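Local coordinates for protein putative peptidase (Bacteroides fragilis, PDB 5DYN) that probably acts as a clostripain-family (C11) cysteine protease linked to activation of the Bacteroides fragilis toxin, this chain being its N-terminal portion, at residues V20-Q25 with E37-G42; T101-Y106 with Y111-W116. All blocks are in the same frame, centred on the assembly; numbering follows the deposited sequence.

Contact 1. Residues V20-Q25 with E37-G42; sequences VYMIAQ and EEMKEG. With NA (sodium ion), chain C; NA (sodium ion), chain E; NA (sodium ion), chain D.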
loop_
_atom_site.group_PDB
_atom_site.type_symbol
_atom_site.label_atom_id
_atom_site.label_comp_id
_atom_site.label_asym_id
_atom_site.label_seq_id
_atom_site.Cartn_x
_atom_site.Cartn_y
_atom_site.Cartn_z
ATOM N N VAL A 20 -7.963 7.100 9.221
ATOM C CA VAL A 20 -7.658 7.306 7.810
ATOM C C VAL A 20 -6.757 8.526 7.660
ATOM O O VAL A 20 -7.174 9.656 7.921
ATOM C CB VAL A 20 -8.931 7.481 6.967
ATOM C CG1 VAL A 20 -8.572 7.732 5.512
ATOM C CG2 VAL A 20 -9.813 6.248 7.087
ATOM N N TYR A 21 -5.514 8.287 7.253
ATOM C CA TYR A 21 -4.508 9.338 7.174
ATOM C C TYR A 21 -4.372 9.855 5.745
ATOM O O TYR A 21 -3.809 9.182 4.884
ATOM C CB TYR A 21 -3.159 8.819 7.684
ATOM C CG TYR A 21 -2.191 9.906 8.097
ATOM C CD1 TYR A 21 -1.432 10.585 7.152
ATOM C CD2 TYR A 21 -2.034 10.251 9.433
ATOM C CE1 TYR A 21 -0.550 11.581 7.525
ATOM C CE2 TYR A 21 -1.151 11.246 9.816
ATOM C CZ TYR A 21 -0.411 11.905 8.857
ATOM O OH TYR A 21 0.473 12.894 9.229
ATOM N N MET A 22 -4.878 11.057 5.499
ATOM C CA MET A 22 -4.899 11.603 4.148
ATOM C C MET A 22 -3.870 12.705 3.926
ATOM O O MET A 22 -4.080 13.857 4.313
ATOM C CB MET A 22 -6.289 12.137 3.814
ATOM C CG MET A 22 -7.407 11.167 4.116
ATOM S SD MET A 22 -8.961 11.712 3.392
ATOM C CE MET A 22 -10.102 10.797 4.402
ATOM N N ILE A 23 -2.758 12.344 3.300
ATOM C CA ILE A 23 -1.795 13.330 2.840
ATOM C C ILE A 23 -2.266 13.823 1.475
ATOM O O ILE A 23 -1.854 13.306 0.435
ATOM C CB ILE A 23 -0.375 12.743 2.756
ATOM C CG1 ILE A 23 -0.006 12.075 4.082
ATOM C CG2 ILE A 23 0.632 13.822 2.386
ATOM C CD1 ILE A 23 1.317 11.341 4.058
ATOM N N ALA A 24 -3.147 14.819 1.489
ATOM C CA ALA A 24 -3.840 15.241 0.277
ATOM C C ALA A 24 -3.355 16.585 -0.260
ATOM O O ALA A 24 -3.951 17.137 -1.184
ATOM C CB ALA A 24 -5.337 15.293 0.535
ATOM N N GLN A 25 -2.275 17.110 0.309
ATOM C CA GLN A 25 -1.733 18.386 -0.151
ATOM C C GLN A 25 -0.909 18.164 -1.413
ATOM O O GLN A 25 0.312 18.341 -1.427
ATOM C CB GLN A 25 -0.897 19.053 0.941
ATOM C CG GLN A 25 -0.546 20.504 0.650
ATOM C CD GLN A 25 0.021 21.204 1.861
ATOM O OE1 GLN A 25 -0.580 21.193 2.931
ATOM N NE2 GLN A 25 1.195 21.804 1.705
ATOM N N GLU A 37 -16.741 11.913 1.628
ATOM C CA GLU A 37 -18.191 11.820 1.534
ATOM C C GLU A 37 -18.619 10.362 1.398
ATOM O O GLU A 37 -19.619 9.944 1.984
ATOM C CB GLU A 37 -18.713 12.650 0.358
ATOM C CG GLU A 37 -18.438 14.147 0.500
ATOM C CD GLU A 37 -19.218 14.801 1.634
ATOM O OE1 GLU A 37 -20.210 14.208 2.109
ATOM O OE2 GLU A 37 -18.826 15.909 2.060
ATOM N N GLU A 38 -17.851 9.588 0.638
ATOM C CA GLU A 38 -18.095 8.156 0.514
ATOM C C GLU A 38 -17.943 7.457 1.864
ATOM O O GLU A 38 -18.618 6.467 2.143
ATOM C CB GLU A 38 -17.145 7.534 -0.505
ATOM C CG GLU A 38 -17.412 7.938 -1.942
ATOM C CD GLU A 38 -16.364 7.397 -2.895
ATOM O OE1 GLU A 38 -15.568 6.529 -2.477
ATOM O OE2 GLU A 38 -16.327 7.847 -4.058
ATOM N N MET A 39 -17.053 7.980 2.699
ATOM C CA MET A 39 -16.846 7.424 4.029
ATOM C C MET A 39 -18.071 7.646 4.910
ATOM O O MET A 39 -18.501 6.736 5.620
ATOM C CB MET A 39 -15.602 8.034 4.677
ATOM C CG MET A 39 -14.312 7.629 3.992
ATOM S SD MET A 39 -12.838 8.483 4.580
ATOM C CE MET A 39 -11.650 7.884 3.376
ATOM N N LYS A 40 -18.627 8.853 4.863
ATOM C CA LYS A 40 -19.850 9.163 5.599
ATOM C C LYS A 40 -20.974 8.226 5.183
ATOM O O LYS A 40 -21.666 7.652 6.023
ATOM C CB LYS A 40 -20.276 10.612 5.365
ATOM C CG LYS A 40 -19.318 11.649 5.907
ATOM C CD LYS A 40 -19.802 13.043 5.565
ATOM C CE LYS A 40 -18.735 14.076 5.846
ATOM N NZ LYS A 40 -19.172 15.441 5.447
ATOM N N GLU A 41 -21.143 8.082 3.873
ATOM C CA GLU A 41 -22.145 7.193 3.307
ATOM C C GLU A 41 -21.943 5.752 3.770
ATOM O O GLU A 41 -22.899 5.066 4.130
ATOM C CB GLU A 41 -22.106 7.273 1.782
ATOM C CG GLU A 41 -22.905 6.205 1.066
ATOM C CD GLU A 41 -23.030 6.489 -0.417
ATOM O OE1 GLU A 41 -22.464 7.507 -0.873
ATOM O OE2 GLU A 41 -23.685 5.694 -1.126
ATOM N N GLY A 42 -20.692 5.298 3.767
ATOM C CA GLY A 42 -20.375 3.951 4.207
ATOM C C GLY A 42 -20.532 3.805 5.707
ATOM O O GLY A 42 -20.842 2.728 6.216
HETATM NA NA NA C . 0.798 20.258 4.687
HETATM NA NA NA E . -13.544 6.851 -3.887
HETATM NA NA NA D . -2.825 21.669 3.786
HETATM O O HOH W 1 -14.531 8.029 -5.927
#
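Met39 reaches from helix 29-43 to strand 16-23 and there meets Val20 and Met22. Its CG lies anti to the carbonyl carbon (chi1 -68°), and the chain beyond is extended, so CB and CG act as a spacer that carries the sulfur and the methyl to the sheet. SD comes first, 3.6 Å from Met22 CE. The terminal CE then meets Met22 CE tip to tip at 3.5 Å and also touches Val20 CG1 at 3.7 Å. Met22 is likewise extended past CG, and the two thioether chains together span the 12.7 Å between Met22 CA and Met39 CA. Val20 answers with CG1, the branch anti to its own backbone N (chi1 178°). All three residues are buried and the contact is wholly apolar. Met22 also packs on Ile36 of the same helix, and Tyr65 of the partner chain lies against Met39.

The polar groups stand well away from this apolar meeting. Glu38 binds a sodium through OE1 at 2.5 Å, with OE2 a long 3.0 Å from the ion; Asp35, a water, and Pro61 O and Ala63 O of the partner chain bind it too. Beyond the strand, Gln25 OE1 bridges two further sodium ions, amid ligands that include Asp58 and Glu86. On the helix, Lys40 NZ makes a long, weak salt bridge to Glu37 OE2 at 3.4 Å and a second to Glu78. Such helix-on-sheet packing is characteristic of a beta-alpha-beta crossover, here strand 16-23, helix 29-43 and strand 51-58.

Contact 2. Residues T101-Y106 with Y111-W116; sequences TAFNQY and YGMVFW
A helix-turn-strand connection, in which helix 92-105 runs back nearly antiparallel to strand 110-116 (160° between the short segments), is closed by Phe103 against Tyr111 and Met113. The axes stay 11.1 Å apart, a distance spanned by Phe103 and Tyr111, which point toward each other's segment. The Phe103 ring meets Tyr111 obliquely: the planes are turned 82° to each other and the centroids lie 5.4 Å apart, with Phe103 CD1 only 3.3 Å from Tyr111 CD1. The side chains lie alongside one another, running opposite ways.

Farther round its rim, the Phe103 ring meets the strand edge-on. Gly112 O lies in the ring plane, 3.8 Å from CZ, and Met113 CE sits near that plane, 3.5 Å from Phe103 CE2. The last bend of Met113 (chi3 -50°) turns this methyl back to the ring, although its CB does not point straight at the helix. Tyr106 O approaches the Tyr111 ring at its edge, 4.0 Å from CE1, while the Tyr111 hydroxyl is hydrogen-bonded to Ala108 N, tying the ring to the intervening turn.

Pro23 of the partner chain touches both Phe103 and Tyr111, and strand 110-116 pairs in parallel with a strand of that chain. Helix 92-105 lies on one face of a sheet continued across two chains and helix 29-43 on the other, consistent with the three-layered alpha/beta/alpha sandwich of clan CD peptidases.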
loop_
_atom_site.group_PDB
_atom_site.type_symbol
_atom_site.label_atom_id
_atom_site.label_comp_id
_atom_site.label_asym_id
_atom_site.label_seq_id
_atom_site.Cartn_x
_atom_site.Cartn_y
_atom_site.Cartn_z
ATOM N N THR A 101 -2.942 10.870 19.220
ATOM C CA THR A 101 -4.222 11.495 19.537
ATOM C C THR A 101 -5.386 10.596 19.140
ATOM O O THR A 101 -6.326 10.398 19.910
ATOM C CB THR A 101 -4.377 12.852 18.831
ATOM O OG1 THR A 101 -3.278 13.703 19.176
ATOM C CG2 THR A 101 -5.680 13.517 19.239
ATOM N N ALA A 102 -5.304 10.036 17.938
ATOM C CA ALA A 102 -6.389 9.242 17.383
ATOM C C ALA A 102 -6.715 7.995 18.205
ATOM O O ALA A 102 -7.874 7.755 18.547
ATOM C CB ALA A 102 -6.060 8.847 15.949
ATOM N N PHE A 103 -5.695 7.204 18.519
ATOM C CA PHE A 103 -5.920 5.904 19.141
ATOM C C PHE A 103 -6.013 5.967 20.661
ATOM O O PHE A 103 -6.735 5.176 21.269
ATOM C CB PHE A 103 -4.818 4.928 18.730
ATOM C CG PHE A 103 -4.874 4.538 17.284
ATOM C CD1 PHE A 103 -5.883 3.713 16.818
ATOM C CD2 PHE A 103 -3.922 4.995 16.390
ATOM C CE1 PHE A 103 -5.942 3.345 15.484
ATOM C CE2 PHE A 103 -3.976 4.633 15.055
ATOM C CZ PHE A 103 -4.989 3.806 14.603
ATOM N N ASN A 104 -5.290 6.897 21.279
ATOM C CA ASN A 104 -5.362 7.049 22.730
ATOM C C ASN A 104 -6.716 7.600 23.172
ATOM O O ASN A 104 -7.191 7.293 24.263
ATOM C CB ASN A 104 -4.239 7.949 23.242
ATOM C CG ASN A 104 -2.868 7.324 23.073
ATOM O OD1 ASN A 104 -2.686 6.128 23.300
ATOM N ND2 ASN A 104 -1.894 8.133 22.671
ATOM N N GLN A 105 -7.335 8.411 22.321
ATOM C CA GLN A 105 -8.660 8.938 22.617
ATOM C C GLN A 105 -9.743 7.906 22.328
ATOM O O GLN A 105 -10.832 7.956 22.904
ATOM C CB GLN A 105 -8.934 10.212 21.816
ATOM C CG GLN A 105 -8.215 11.448 22.331
ATOM C CD GLN A 105 -8.947 12.731 21.979
ATOM O OE1 GLN A 105 -10.180 12.774 21.973
ATOM N NE2 GLN A 105 -8.191 13.781 21.681
ATOM N N TYR A 106 -9.445 6.970 21.432
ATOM C CA TYR A 106 -10.435 5.978 21.033
ATOM C C TYR A 106 -9.874 4.563 21.038
ATOM O O TYR A 106 -9.769 3.923 19.992
ATOM C CB TYR A 106 -10.998 6.321 19.651
ATOM C CG TYR A 106 -11.754 7.627 19.639
ATOM C CD1 TYR A 106 -13.099 7.675 19.984
ATOM C CD2 TYR A 106 -11.121 8.817 19.307
ATOM C CE1 TYR A 106 -13.794 8.868 19.987
ATOM C CE2 TYR A 106 -11.806 10.014 19.305
ATOM C CZ TYR A 106 -13.141 10.035 19.646
ATOM O OH TYR A 106 -13.826 11.226 19.646
ATOM N N TYR A 111 -7.871 -2.531 15.785
ATOM C CA TYR A 111 -7.431 -1.295 15.155
ATOM C C TYR A 111 -7.123 -1.501 13.678
ATOM O O TYR A 111 -6.911 -2.624 13.223
ATOM C CB TYR A 111 -6.196 -0.739 15.866
ATOM C CG TYR A 111 -6.413 -0.451 17.331
ATOM C CD1 TYR A 111 -7.034 0.721 17.743
ATOM C CD2 TYR A 111 -5.995 -1.348 18.303
ATOM C CE1 TYR A 111 -7.231 0.992 19.085
ATOM C CE2 TYR A 111 -6.189 -1.088 19.647
ATOM C CZ TYR A 111 -6.807 0.082 20.033
ATOM O OH TYR A 111 -7.003 0.344 21.369
ATOM N N GLY A 112 -7.102 -0.400 12.938
ATOM C CA GLY A 112 -6.715 -0.417 11.543
ATOM C C GLY A 112 -6.280 0.974 11.134
ATOM O O GLY A 112 -6.654 1.959 11.778
ATOM N N MET A 113 -5.480 1.069 10.080
ATOM C CA MET A 113 -5.098 2.377 9.572
ATOM C C MET A 113 -5.111 2.399 8.050
ATOM O O MET A 113 -4.675 1.448 7.394
ATOM C CB MET A 113 -3.721 2.792 10.098
ATOM C CG MET A 113 -3.477 4.295 10.010
ATOM S SD MET A 113 -1.912 4.847 10.712
ATOM C CE MET A 113 -1.958 4.042 12.305
ATOM N N VAL A 114 -5.629 3.495 7.503
ATOM C CA VAL A 114 -5.685 3.708 6.065
ATOM C C VAL A 114 -4.696 4.792 5.660
ATOM O O VAL A 114 -4.610 5.843 6.300
ATOM C CB VAL A 114 -7.102 4.107 5.609
ATOM C CG1 VAL A 114 -7.142 4.341 4.105
ATOM C CG2 VAL A 114 -8.101 3.042 6.014
ATOM N N PHE A 115 -3.946 4.533 4.598
ATOM C CA PHE A 115 -2.945 5.480 4.131
ATOM C C PHE A 115 -3.335 6.039 2.768
ATOM O O PHE A 115 -3.329 5.329 1.762
ATOM C CB PHE A 115 -1.576 4.808 4.088
ATOM C CG PHE A 115 -1.092 4.358 5.437
ATOM C CD1 PHE A 115 -1.452 3.116 5.940
ATOM C CD2 PHE A 115 -0.294 5.184 6.211
ATOM C CE1 PHE A 115 -1.014 2.702 7.186
ATOM C CE2 PHE A 115 0.148 4.774 7.457
ATOM C CZ PHE A 115 -0.212 3.532 7.943
ATOM N N TRP A 116 -3.668 7.327 2.760
ATOM C CA TRP A 116 -4.302 7.986 1.624
ATOM C C TRP A 116 -3.407 9.082 1.056
ATOM O O TRP A 116 -3.340 10.179 1.621
ATOM C CB TRP A 116 -5.648 8.578 2.064
ATOM C CG TRP A 116 -6.624 8.914 0.963
ATOM C CD1 TRP A 116 -7.753 8.217 0.632
ATOM C CD2 TRP A 116 -6.578 10.044 0.077
ATOM N NE1 TRP A 116 -8.405 8.837 -0.406
ATOM C CE2 TRP A 116 -7.705 9.958 -0.767
ATOM C CE3 TRP A 116 -5.693 11.116 -0.087
ATOM C CZ2 TRP A 116 -7.966 10.899 -1.763
ATOM C CZ3 TRP A 116 -5.953 12.048 -1.075
ATOM C CH2 TRP A 116 -7.082 11.933 -1.900
#

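How the contacts relate
Contacts 1 and 2, with centres about 13 Å apart, meet through neighbouring parallel strands of one sheet. Tyr21 probably hydrogen-bonds to strand 110-116 through both its backbone N and its backbone O: its N lies 2.8 Å from Val114 O and its O 2.8 Å from Trp116 N. Side chains join too, Ala24 CB lying 3.7 Å from Trp116 CZ3. Helix 29-43 of contact 1 and helix 92-105 of contact 2 cover opposite faces of this sheet, Met22 pointing to the former and Tyr21 packing on the latter. Trp116 NE1 is hydrogen-bonded to Asp35, which shares a sodium with Glu38, linking contact 2 to that metal site.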